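Local coordinates for protein MamA (Candidatus Magnetobacterium bavaricum, PDB 3VTX) that is a helical tetratricopeptide-repeat protein, of a fold that commonly serves as a scaffold for protein-protein interactions, at residues A[42-50]-A[74-85]. Residues are numbered along the deposited sequence; the frame is centred on the assembly and turned at random.
Sequences LLKLGKTYM and EAYYILGSANFM
Met50 reaches from helix 39-51 to Ile78, Ala82 and Met85 of helix 73-85; the axes of segments 42-50 and 74-85 run roughly parallel, 36° apart and 11.2 Å at closest approach. Its chain bends at both chi2 and chi3, which lays CG against Ile78 CG2 at 3.7 Å and brings SD to 3.9 Å from Ala82 CB. Helix 55-68, which intervenes in sequence, packs against both helices, through Ala58 on Met50 and Ile59 on Ala82. Farther toward the N-terminal ends, Leu43 CD1 sits 4.2 Å from Ala75 CB, while Phe65 backs Ala75. Ile78 joins the two groups: CG2 packs on Met50 CG, and CD1 meets both Leu43 CD1 and the aliphatic chain of Lys47, 3.8 Å from Lys47 CE. Met50 CE and Met85 CE form a close methyl pair at 3.4 Å, although Met85 lies at the exposed end of the contact.

The looser side is polar and partly exposed. Lys47, extended beyond CG, crosses the Glu74 side chain at about a right angle, and NZ donates to Glu74 OE1 at 2.9 Å in a salt bridge, meeting the oxygen on its syn side but 32° out of the carboxylate plane. Glu74 OE2 is more distant, 3.5 Å from Lys47 NZ. The apolar side chains therefore probably provide most of the adhesion, while solvent would weaken the ion pair, leaving it mainly to orient the two chains.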
loop_
_atom_site.group_PDB
_atom_site.type_symbol
_atom_site.label_atom_id
_atom_site.label_comp_id
_atom_site.label_asym_id
_atom_site.label_seq_id
_atom_site.Cartn_x
_atom_site.Cartn_y
_atom_site.Cartn_z
ATOM N N LEU A 42 -5.477 -5.997 16.604
ATOM C CA LEU A 42 -6.074 -4.968 15.748
ATOM C C LEU A 42 -5.416 -4.947 14.382
ATOM O O LEU A 42 -6.130 -4.924 13.354
ATOM C CB LEU A 42 -6.046 -3.598 16.407
ATOM C CG LEU A 42 -7.051 -3.359 17.493
ATOM C CD1 LEU A 42 -6.697 -2.084 18.345
ATOM C CD2 LEU A 42 -8.532 -3.291 17.013
ATOM N N LEU A 43 -4.098 -5.071 14.320
ATOM C CA LEU A 43 -3.392 -5.042 13.045
ATOM C C LEU A 43 -3.689 -6.319 12.265
ATOM O O LEU A 43 -3.892 -6.296 11.083
ATOM C CB LEU A 43 -1.886 -4.888 13.274
ATOM C CG LEU A 43 -1.094 -4.794 11.997
ATOM C CD1 LEU A 43 -1.570 -3.662 11.051
ATOM C CD2 LEU A 43 0.423 -4.588 12.401
ATOM N N LYS A 44 -3.698 -7.466 12.935
ATOM C CA LYS A 44 -4.004 -8.702 12.259
ATOM C C LYS A 44 -5.431 -8.739 11.739
ATOM O O LYS A 44 -5.611 -9.224 10.573
ATOM C CB LYS A 44 -3.776 -9.933 13.166
ATOM C CG LYS A 44 -2.291 -10.308 13.292
ATOM C CD LYS A 44 -2.100 -11.271 14.487
ATOM C CE LYS A 44 -0.624 -11.822 14.481
ATOM N NZ LYS A 44 -0.517 -12.856 15.512
ATOM N N LEU A 45 -6.394 -8.222 12.514
ATOM C CA LEU A 45 -7.813 -8.193 12.024
ATOM C C LEU A 45 -7.906 -7.265 10.811
ATOM O O LEU A 45 -8.536 -7.567 9.809
ATOM C CB LEU A 45 -8.776 -7.824 13.123
ATOM C CG LEU A 45 -10.253 -7.723 12.810
ATOM C CD1 LEU A 45 -10.695 -9.077 12.210
ATOM C CD2 LEU A 45 -11.035 -7.287 13.998
ATOM N N GLY A 46 -7.256 -6.116 10.898
ATOM C CA GLY A 46 -7.192 -5.196 9.743
ATOM C C GLY A 46 -6.630 -5.894 8.522
ATOM O O GLY A 46 -7.172 -5.793 7.429
ATOM N N LYS A 47 -5.493 -6.575 8.685
ATOM C CA LYS A 47 -4.870 -7.247 7.547
ATOM C C LYS A 47 -5.754 -8.352 6.934
ATOM O O LYS A 47 -5.701 -8.572 5.704
ATOM C CB LYS A 47 -3.546 -7.829 7.953
ATOM C CG LYS A 47 -2.448 -6.876 8.198
ATOM C CD LYS A 47 -1.202 -7.583 8.667
ATOM C CE LYS A 47 -0.037 -6.595 8.744
ATOM N NZ LYS A 47 1.232 -7.243 9.320
ATOM N N THR A 48 -6.501 -9.052 7.792
ATOM C CA THR A 48 -7.400 -10.110 7.357
ATOM C C THR A 48 -8.513 -9.518 6.483
ATOM O O THR A 48 -8.811 -10.079 5.449
ATOM C CB THR A 48 -7.957 -10.905 8.478
ATOM O OG1 THR A 48 -6.877 -11.415 9.294
ATOM C CG2 THR A 48 -8.845 -12.063 7.988
ATOM N N TYR A 49 -9.090 -8.397 6.906
ATOM C CA TYR A 49 -10.087 -7.771 6.105
ATOM C C TYR A 49 -9.478 -7.274 4.791
ATOM O O TYR A 49 -10.126 -7.282 3.768
ATOM C CB TYR A 49 -10.807 -6.654 6.898
ATOM C CG TYR A 49 -11.941 -7.129 7.793
ATOM C CD1 TYR A 49 -13.060 -7.788 7.246
ATOM C CD2 TYR A 49 -11.928 -6.870 9.160
ATOM C CE1 TYR A 49 -14.151 -8.114 8.000
ATOM C CE2 TYR A 49 -13.004 -7.273 9.965
ATOM C CZ TYR A 49 -14.095 -7.909 9.375
ATOM O OH TYR A 49 -15.150 -8.245 10.173
ATOM N N MET A 50 -8.228 -6.815 4.784
ATOM C CA MET A 50 -7.605 -6.379 3.515
ATOM C C MET A 50 -7.427 -7.582 2.595
ATOM O O MET A 50 -7.650 -7.430 1.398
ATOM C CB MET A 50 -6.263 -5.689 3.756
ATOM C CG MET A 50 -6.359 -4.374 4.505
ATOM S SD MET A 50 -7.337 -3.097 3.730
ATOM C CE MET A 50 -6.172 -2.586 2.361
ATOM N N GLU A 74 3.988 0.463 8.758
ATOM C CA GLU A 74 3.124 -0.503 8.027
ATOM C C GLU A 74 1.659 -0.237 8.305
ATOM O O GLU A 74 0.847 -0.248 7.386
ATOM C CB GLU A 74 3.484 -1.946 8.372
ATOM C CG GLU A 74 2.680 -2.979 7.588
ATOM C CD GLU A 74 2.868 -4.457 7.958
ATOM O OE1 GLU A 74 2.849 -4.815 9.160
ATOM O OE2 GLU A 74 2.855 -5.265 6.992
ATOM N N ALA A 75 1.307 -0.051 9.572
ATOM C CA ALA A 75 -0.081 0.240 9.881
ATOM C C ALA A 75 -0.612 1.474 9.142
ATOM O O ALA A 75 -1.715 1.453 8.625
ATOM C CB ALA A 75 -0.282 0.374 11.378
ATOM N N TYR A 76 0.162 2.557 9.150
ATOM C CA TYR A 76 -0.162 3.746 8.416
ATOM C C TYR A 76 -0.258 3.485 6.903
ATOM O O TYR A 76 -1.135 4.074 6.243
ATOM C CB TYR A 76 0.776 4.891 8.783
ATOM C CG TYR A 76 0.444 5.578 10.086
ATOM C CD1 TYR A 76 -0.716 6.313 10.217
ATOM C CD2 TYR A 76 1.330 5.523 11.189
ATOM C CE1 TYR A 76 -1.013 6.948 11.418
ATOM C CE2 TYR A 76 1.036 6.175 12.372
ATOM C CZ TYR A 76 -0.098 6.883 12.477
ATOM O OH TYR A 76 -0.399 7.586 13.656
ATOM N N TYR A 77 0.655 2.682 6.369
ATOM C CA TYR A 77 0.644 2.366 4.961
ATOM C C TYR A 77 -0.666 1.652 4.633
ATOM O O TYR A 77 -1.269 1.913 3.600
ATOM C CB TYR A 77 1.868 1.483 4.592
ATOM C CG TYR A 77 1.762 0.906 3.173
ATOM C CD1 TYR A 77 1.863 1.738 2.019
ATOM C CD2 TYR A 77 1.489 -0.446 2.982
ATOM C CE1 TYR A 77 1.756 1.180 0.787
ATOM C CE2 TYR A 77 1.350 -1.010 1.687
ATOM C CZ TYR A 77 1.471 -0.151 0.628
ATOM O OH TYR A 77 1.334 -0.616 -0.667
ATOM N N ILE A 78 -1.047 0.675 5.446
ATOM C CA ILE A 78 -2.234 -0.118 5.164
ATOM C C ILE A 78 -3.448 0.756 5.328
ATOM O O ILE A 78 -4.320 0.738 4.478
ATOM C CB ILE A 78 -2.333 -1.383 6.012
ATOM C CG1 ILE A 78 -1.110 -2.303 5.776
ATOM C CG2 ILE A 78 -3.698 -2.064 5.711
ATOM C CD1 ILE A 78 -0.958 -3.511 6.793
ATOM N N LEU A 79 -3.467 1.587 6.358
ATOM C CA LEU A 79 -4.564 2.517 6.599
ATOM C C LEU A 79 -4.675 3.484 5.448
ATOM O O LEU A 79 -5.736 3.744 4.934
ATOM C CB LEU A 79 -4.329 3.312 7.889
ATOM C CG LEU A 79 -5.373 4.425 8.245
ATOM C CD1 LEU A 79 -6.805 3.845 8.239
ATOM C CD2 LEU A 79 -5.044 5.114 9.634
ATOM N N GLY A 80 -3.554 4.033 5.029
ATOM C CA GLY A 80 -3.649 4.986 3.893
ATOM C C GLY A 80 -4.021 4.338 2.570
ATOM O O GLY A 80 -4.828 4.877 1.818
ATOM N N SER A 81 -3.465 3.173 2.307
ATOM C CA SER A 81 -3.874 2.353 1.138
ATOM C C SER A 81 -5.374 2.047 1.132
ATOM O O SER A 81 -6.061 2.172 0.107
ATOM C CB SER A 81 -3.038 1.061 1.036
ATOM O OG SER A 81 -1.672 1.302 0.796
ATOM N N ALA A 82 -5.895 1.665 2.280
ATOM C CA ALA A 82 -7.319 1.370 2.425
ATOM C C ALA A 82 -8.191 2.589 2.193
ATOM O O ALA A 82 -9.285 2.524 1.581
ATOM C CB ALA A 82 -7.582 0.807 3.873
ATOM N N ASN A 83 -7.742 3.719 2.724
ATOM C CA ASN A 83 -8.461 4.979 2.552
ATOM C C ASN A 83 -8.526 5.342 1.084
ATOM O O ASN A 83 -9.569 5.816 0.607
ATOM C CB ASN A 83 -7.779 6.045 3.433
ATOM C CG ASN A 83 -8.301 6.039 4.853
ATOM O OD1 ASN A 83 -9.523 6.081 5.060
ATOM N ND2 ASN A 83 -7.407 6.332 5.766
ATOM N N PHE A 84 -7.461 5.094 0.330
ATOM C CA PHE A 84 -7.514 5.348 -1.127
ATOM C C PHE A 84 -8.558 4.412 -1.758
ATOM O O PHE A 84 -9.332 4.826 -2.611
ATOM C CB PHE A 84 -6.169 5.131 -1.727
ATOM C CG PHE A 84 -6.023 5.427 -3.204
ATOM C CD1 PHE A 84 -6.619 6.532 -3.800
ATOM C CD2 PHE A 84 -5.126 4.654 -3.958
ATOM C CE1 PHE A 84 -6.376 6.798 -5.112
ATOM C CE2 PHE A 84 -4.929 4.945 -5.302
ATOM C CZ PHE A 84 -5.537 6.007 -5.838
ATOM N N MET A 85 -8.619 3.157 -1.307
ATOM C CA MET A 85 -9.597 2.203 -1.864
ATOM C C MET A 85 -11.031 2.636 -1.632
ATOM O O MET A 85 -11.914 2.287 -2.438
ATOM C CB MET A 85 -9.384 0.784 -1.304
ATOM C CG MET A 85 -8.074 0.168 -1.734
ATOM S SD MET A 85 -7.855 -1.403 -0.942
ATOM C CE MET A 85 -6.066 -1.554 -0.868
#